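Local coordinates for cyclic nucleotide-binding domain (CNMP-BD) protein (Geobacter metallireducens, PDB 3MDP) that probably binds a cyclic nucleotide through a double-stranded beta-helix domain and may act as a DNA-binding transcription factor, at residues A[47-61]-A[74-88]. Numbering follows the deposited sequence. Where two conformers were deposited one is given.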
loop_
_atom_site.group_PDB
_atom_site.type_symbol
_atom_site.label_atom_id
_atom_site.label_comp_id
_atom_site.label_asym_id
_atom_site.label_seq_id
_atom_site.Cartn_x
_atom_site.Cartn_y
_atom_site.Cartn_z
ATOM N N ALA A 47 10.092 10.142 -7.919
ATOM C CA ALA A 47 9.139 9.221 -8.519
ATOM C C ALA A 47 8.114 9.995 -9.365
ATOM O O ALA A 47 7.043 10.317 -8.897
ATOM C CB ALA A 47 8.443 8.367 -7.441
ATOM N N ASP A 48 8.482 10.318 -10.601
ATOM C CA ASP A 48 7.629 11.119 -11.453
ATOM C C ASP A 48 6.827 10.300 -12.476
ATOM O O ASP A 48 6.104 10.887 -13.291
ATOM C CB ASP A 48 8.478 12.194 -12.161
ATOM C CG ASP A 48 8.777 13.390 -11.250
ATOM O OD1 ASP A 48 8.013 13.641 -10.297
ATOM O OD2 ASP A 48 9.771 14.071 -11.506
ATOM N N ASN A 49 6.923 8.966 -12.409
ATOM C CA ASN A 49 6.245 8.063 -13.354
ATOM C C ASN A 49 5.668 6.832 -12.655
ATOM O O ASN A 49 6.401 6.098 -11.975
ATOM C CB ASN A 49 7.216 7.601 -14.433
ATOM C CG ASN A 49 7.802 8.761 -15.225
ATOM O OD1 ASN A 49 8.769 9.389 -14.798
ATOM N ND2 ASN A 49 7.196 9.069 -16.371
ATOM N N LEU A 50 4.351 6.643 -12.790
ATOM C CA LEU A 50 3.674 5.451 -12.326
ATOM C C LEU A 50 3.446 4.612 -13.596
ATOM O O LEU A 50 3.043 5.146 -14.631
ATOM C CB LEU A 50 2.364 5.819 -11.642
ATOM C CG LEU A 50 1.540 4.632 -11.142
ATOM C CD1 LEU A 50 2.258 3.966 -9.978
ATOM C CD2 LEU A 50 0.137 5.063 -10.774
HETATM N N MSE A 51 3.772 3.332 -13.536
HETATM C CA MSE A 51 3.656 2.487 -14.724
HETATM C C MSE A 51 2.740 1.297 -14.511
HETATM O O MSE A 51 2.640 0.766 -13.406
HETATM C CB MSE A 51 5.035 2.036 -15.199
HETATM C CG MSE A 51 5.759 3.167 -15.859
HETATM SE SE MSE A 51 7.606 2.733 -16.098
HETATM C CE MSE A 51 8.240 4.417 -16.896
ATOM N N LEU A 52 2.020 0.944 -15.566
ATOM C CA LEU A 52 1.217 -0.290 -15.645
ATOM C C LEU A 52 1.925 -1.156 -16.694
ATOM O O LEU A 52 2.180 -0.699 -17.803
ATOM C CB LEU A 52 -0.226 -0.013 -16.101
ATOM C CG LEU A 52 -1.036 -1.257 -16.518
ATOM C CD1 LEU A 52 -1.448 -2.047 -15.285
ATOM C CD2 LEU A 52 -2.252 -0.826 -17.362
ATOM N N LEU A 53 2.314 -2.358 -16.309
ATOM C CA LEU A 53 2.983 -3.271 -17.228
ATOM C C LEU A 53 1.970 -3.926 -18.148
ATOM O O LEU A 53 1.057 -4.605 -17.703
ATOM C CB LEU A 53 3.778 -4.307 -16.446
ATOM C CG LEU A 53 4.679 -5.236 -17.251
ATOM C CD1 LEU A 53 5.696 -4.466 -18.123
ATOM C CD2 LEU A 53 5.348 -6.223 -16.300
ATOM N N LEU A 54 2.126 -3.697 -19.439
ATOM C CA LEU A 54 1.231 -4.282 -20.443
ATOM C C LEU A 54 1.759 -5.579 -21.021
ATOM O O LEU A 54 0.982 -6.493 -21.312
ATOM C CB LEU A 54 0.989 -3.307 -21.575
ATOM C CG LEU A 54 0.347 -1.966 -21.216
ATOM C CD1 LEU A 54 0.358 -1.057 -22.419
ATOM C CD2 LEU A 54 -1.103 -2.182 -20.688
ATOM N N GLU A 55 3.072 -5.651 -21.197
ATOM C CA GLU A 55 3.708 -6.775 -21.839
ATOM C C GLU A 55 5.147 -6.856 -21.356
ATOM O O GLU A 55 5.784 -5.825 -21.122
ATOM C CB GLU A 55 3.681 -6.595 -23.365
ATOM C CG GLU A 55 4.301 -7.749 -24.137
ATOM C CD GLU A 55 4.569 -7.389 -25.583
ATOM O OE1 GLU A 55 3.881 -6.478 -26.100
ATOM O OE2 GLU A 55 5.474 -8.002 -26.188
ATOM N N GLY A 56 5.629 -8.091 -21.186
ATOM C CA GLY A 56 6.991 -8.372 -20.782
ATOM C C GLY A 56 7.160 -8.632 -19.300
ATOM O O GLY A 56 6.294 -9.227 -18.641
ATOM N N GLY A 57 8.297 -8.203 -18.769
ATOM C CA GLY A 57 8.657 -8.556 -17.410
ATOM C C GLY A 57 9.534 -7.460 -16.849
ATOM O O GLY A 57 10.385 -6.918 -17.552
ATOM N N VAL A 58 9.344 -7.173 -15.567
ATOM C CA VAL A 58 10.139 -6.184 -14.861
ATOM C C VAL A 58 10.644 -6.749 -13.547
ATOM O O VAL A 58 9.925 -7.467 -12.833
ATOM C CB VAL A 58 9.348 -4.885 -14.628
ATOM C CG1 VAL A 58 9.982 -4.033 -13.501
ATOM C CG2 VAL A 58 9.249 -4.085 -15.932
ATOM N N GLU A 59 11.903 -6.455 -13.249
ATOM C CA GLU A 59 12.470 -6.766 -11.945
ATOM C C GLU A 59 12.683 -5.487 -11.141
ATOM O O GLU A 59 13.227 -4.494 -11.648
ATOM C CB GLU A 59 13.784 -7.525 -12.101
ATOM C CG GLU A 59 13.577 -9.020 -12.299
ATOM C CD GLU A 59 14.860 -9.818 -12.232
ATOM O OE1 GLU A 59 15.921 -9.221 -11.929
ATOM O OE2 GLU A 59 14.803 -11.039 -12.481
ATOM N N LEU A 60 12.232 -5.496 -9.889
ATOM C CA LEU A 60 12.529 -4.402 -9.000
ATOM C C LEU A 60 13.702 -4.888 -8.192
ATOM O O LEU A 60 13.678 -6.006 -7.660
ATOM C CB LEU A 60 11.321 -4.113 -8.117
ATOM C CG LEU A 60 10.051 -3.764 -8.886
ATOM C CD1 LEU A 60 8.962 -3.407 -7.902
ATOM C CD2 LEU A 60 10.322 -2.600 -9.930
ATOM N N PHE A 61 14.733 -4.057 -8.094
ATOM C CA PHE A 61 15.982 -4.472 -7.476
ATOM C C PHE A 61 16.743 -3.321 -6.827
ATOM O O PHE A 61 16.434 -2.150 -7.043
ATOM C CB PHE A 61 16.862 -5.122 -8.546
ATOM C CG PHE A 61 17.360 -4.155 -9.588
ATOM C CD1 PHE A 61 16.531 -3.749 -10.634
ATOM C CD2 PHE A 61 18.641 -3.635 -9.519
ATOM C CE1 PHE A 61 16.986 -2.839 -11.590
ATOM C CE2 PHE A 61 19.100 -2.733 -10.478
ATOM C CZ PHE A 61 18.281 -2.338 -11.505
ATOM N N THR A 74 17.435 -8.742 -6.025
ATOM C CA THR A 74 16.072 -8.544 -6.520
ATOM C C THR A 74 15.091 -8.418 -5.351
ATOM O O THR A 74 15.228 -9.089 -4.328
ATOM C CB THR A 74 15.608 -9.667 -7.499
ATOM O OG1 THR A 74 15.974 -9.317 -8.846
ATOM C CG2 THR A 74 14.091 -9.850 -7.447
ATOM N N VAL A 75 14.130 -7.518 -5.521
ATOM C CA VAL A 75 13.091 -7.222 -4.528
ATOM C C VAL A 75 11.781 -7.928 -4.907
ATOM O O VAL A 75 11.076 -8.460 -4.052
ATOM C CB VAL A 75 12.840 -5.670 -4.449
ATOM C CG1 VAL A 75 11.513 -5.326 -3.729
ATOM C CG2 VAL A 75 14.041 -4.964 -3.792
ATOM N N CYS A 76 11.468 -7.936 -6.202
ATOM C CA CYS A 76 10.138 -8.240 -6.648
ATOM C C CYS A 76 10.145 -8.393 -8.202
ATOM O O CYS A 76 10.922 -7.744 -8.906
ATOM C CB CYS A 76 9.257 -7.070 -6.141
ATOM S SG CYS A 76 7.640 -7.033 -6.651
ATOM N N SER A 77 9.347 -9.321 -8.717
ATOM C CA SER A 77 9.142 -9.452 -10.159
ATOM C C SER A 77 7.727 -9.031 -10.522
ATOM O O SER A 77 6.766 -9.442 -9.854
ATOM C CB SER A 77 9.388 -10.895 -10.610
ATOM O OG SER A 77 10.782 -11.122 -10.731
ATOM N N VAL A 78 7.605 -8.231 -11.580
ATOM C CA VAL A 78 6.316 -7.707 -12.029
ATOM C C VAL A 78 5.916 -8.389 -13.341
ATOM O O VAL A 78 6.757 -8.560 -14.249
ATOM C CB VAL A 78 6.384 -6.147 -12.188
ATOM C CG1 VAL A 78 5.028 -5.540 -12.490
ATOM C CG2 VAL A 78 7.022 -5.485 -10.905
ATOM N N VAL A 79 4.645 -8.789 -13.431
ATOM C CA VAL A 79 4.074 -9.400 -14.642
ATOM C C VAL A 79 2.959 -8.498 -15.205
ATOM O O VAL A 79 2.453 -7.588 -14.510
ATOM C CB VAL A 79 3.504 -10.852 -14.374
ATOM C CG1 VAL A 79 4.624 -11.797 -13.875
ATOM C CG2 VAL A 79 2.303 -10.821 -13.404
ATOM N N PRO A 80 2.581 -8.714 -16.469
ATOM C CA PRO A 80 1.567 -7.840 -17.058
ATOM C C PRO A 80 0.299 -7.722 -16.242
ATOM O O PRO A 80 -0.158 -8.704 -15.644
ATOM C CB PRO A 80 1.288 -8.506 -18.405
ATOM C CG PRO A 80 2.623 -9.065 -18.777
ATOM C CD PRO A 80 3.139 -9.636 -17.479
ATOM N N GLY A 81 -0.245 -6.509 -16.198
ATOM C CA GLY A 81 -1.468 -6.235 -15.496
ATOM C C GLY A 81 -1.245 -5.596 -14.150
ATOM O O GLY A 81 -2.212 -5.102 -13.549
ATOM N N ALA A 82 0.017 -5.595 -13.691
ATOM C CA ALA A 82 0.409 -5.033 -12.401
ATOM C C ALA A 82 1.130 -3.679 -12.554
ATOM O O ALA A 82 1.799 -3.413 -13.564
ATOM C CB ALA A 82 1.296 -6.028 -11.649
ATOM N N ILE A 83 0.987 -2.834 -11.535
ATOM C CA ILE A 83 1.637 -1.542 -11.495
ATOM C C ILE A 83 2.971 -1.558 -10.763
ATOM O O ILE A 83 3.220 -2.384 -9.844
ATOM C CB ILE A 83 0.694 -0.413 -10.913
ATOM C CG1 ILE A 83 0.377 -0.625 -9.434
ATOM C CG2 ILE A 83 -0.629 -0.331 -11.729
ATOM C CD1 ILE A 83 -0.128 0.654 -8.747
ATOM N N PHE A 84 3.820 -0.614 -11.139
ATOM C CA PHE A 84 5.103 -0.396 -10.467
ATOM C C PHE A 84 5.474 1.075 -10.583
ATOM O O PHE A 84 4.809 1.820 -11.277
ATOM C CB PHE A 84 6.201 -1.380 -10.979
ATOM C CG PHE A 84 6.585 -1.194 -12.436
ATOM C CD1 PHE A 84 5.784 -1.676 -13.449
ATOM C CD2 PHE A 84 7.766 -0.551 -12.780
ATOM C CE1 PHE A 84 6.134 -1.485 -14.805
ATOM C CE2 PHE A 84 8.141 -0.403 -14.100
ATOM C CZ PHE A 84 7.326 -0.878 -15.120
ATOM N N GLY A 85 6.479 1.512 -9.834
ATOM C CA GLY A 85 6.674 2.948 -9.605
ATOM C C GLY A 85 5.677 3.538 -8.620
ATOM O O GLY A 85 5.339 4.720 -8.703
ATOM N N VAL A 86 5.229 2.729 -7.662
ATOM C CA VAL A 86 4.152 3.114 -6.739
ATOM C C VAL A 86 4.506 4.308 -5.841
ATOM O O VAL A 86 3.617 5.039 -5.389
ATOM C CB VAL A 86 3.671 1.924 -5.849
ATOM C CG1 VAL A 86 3.017 0.851 -6.706
ATOM C CG2 VAL A 86 4.836 1.331 -4.998
ATOM N N SER A 87 5.791 4.531 -5.589
ATOM C CA SER A 87 6.195 5.723 -4.804
ATOM C C SER A 87 5.860 7.069 -5.483
ATOM O O SER A 87 5.949 8.113 -4.844
ATOM C CB SER A 87 7.678 5.660 -4.432
ATOM O OG SER A 87 7.894 4.662 -3.455
ATOM N N SER A 88 5.452 7.047 -6.752
ATOM C CA SER A 88 4.861 8.249 -7.357
ATOM C C SER A 88 3.636 8.754 -6.575
ATOM O O SER A 88 3.280 9.938 -6.662
ATOM C CB SER A 88 4.530 8.020 -8.840
ATOM O OG SER A 88 3.808 6.827 -9.042
HETATM O O HOH W 1 12.232 -11.649 -12.844
#
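Two antiparallel strand pairs, one from each sheet of the double-stranded beta-helix, form where residues 47-61 meet residues 74-88, and Phe84 of strand 83-84 reaches across to Val58 and Leu60 of the other sheet. In one pair Met51 and Phe84 exchange both backbone bonds, and Leu53 continues it by receiving Gly81 N on its O and giving its N to Ala82 O, which ties down the type II turn Val79-Ala82. In the other, Val58 pairs with Val78 and Leu60 with Cys76. There Val75 and Cys76 both face Leu60, a classic beta bulge, and Leu60 O accepts from Val75 N at 2.7 Å and Cys76 N at 3.3 Å.

The Phe84 ring packs between Met51, a selenomethionine, and Val58, joining the two sheets. With chi1 at 65° its CG sits between backbone N and carbonyl carbon, which swings the ring back over the 47-61 chain. In the conformers given, Met51 CB lies over one face, 3.9 Å from the Phe84 ring centroid, and Val58 CG1 over the opposite face at 4.3 Å, both CH-pi contacts. Leu53 CB meets the rim near the ring plane, 4.0 Å from Phe84 CE1. Leu60 CG leans on Val78 CG2, extending this apolar layer. On the face that carries Glu59 and Ser77, a water bridges Glu59 OE2, in the conformer given, and Ser77 OG.

Beyond Phe84 the chain turns at Gly85, whose O accepts Ser88 N. Gly85, Val86 and Ser87 hold a succinate, probably from the crystallisation liquor, in a pocket consistent with the family's cyclic nucleotide site. Strand 105-111 flanks 49-55, and Ala99 of strand 98-101 touches Val58, Leu60 and Phe84; Phe13 of helix 12-15 packs on Leu50 and Ile83, and Leu138 of the second subunit reaches Val86 and Ser87.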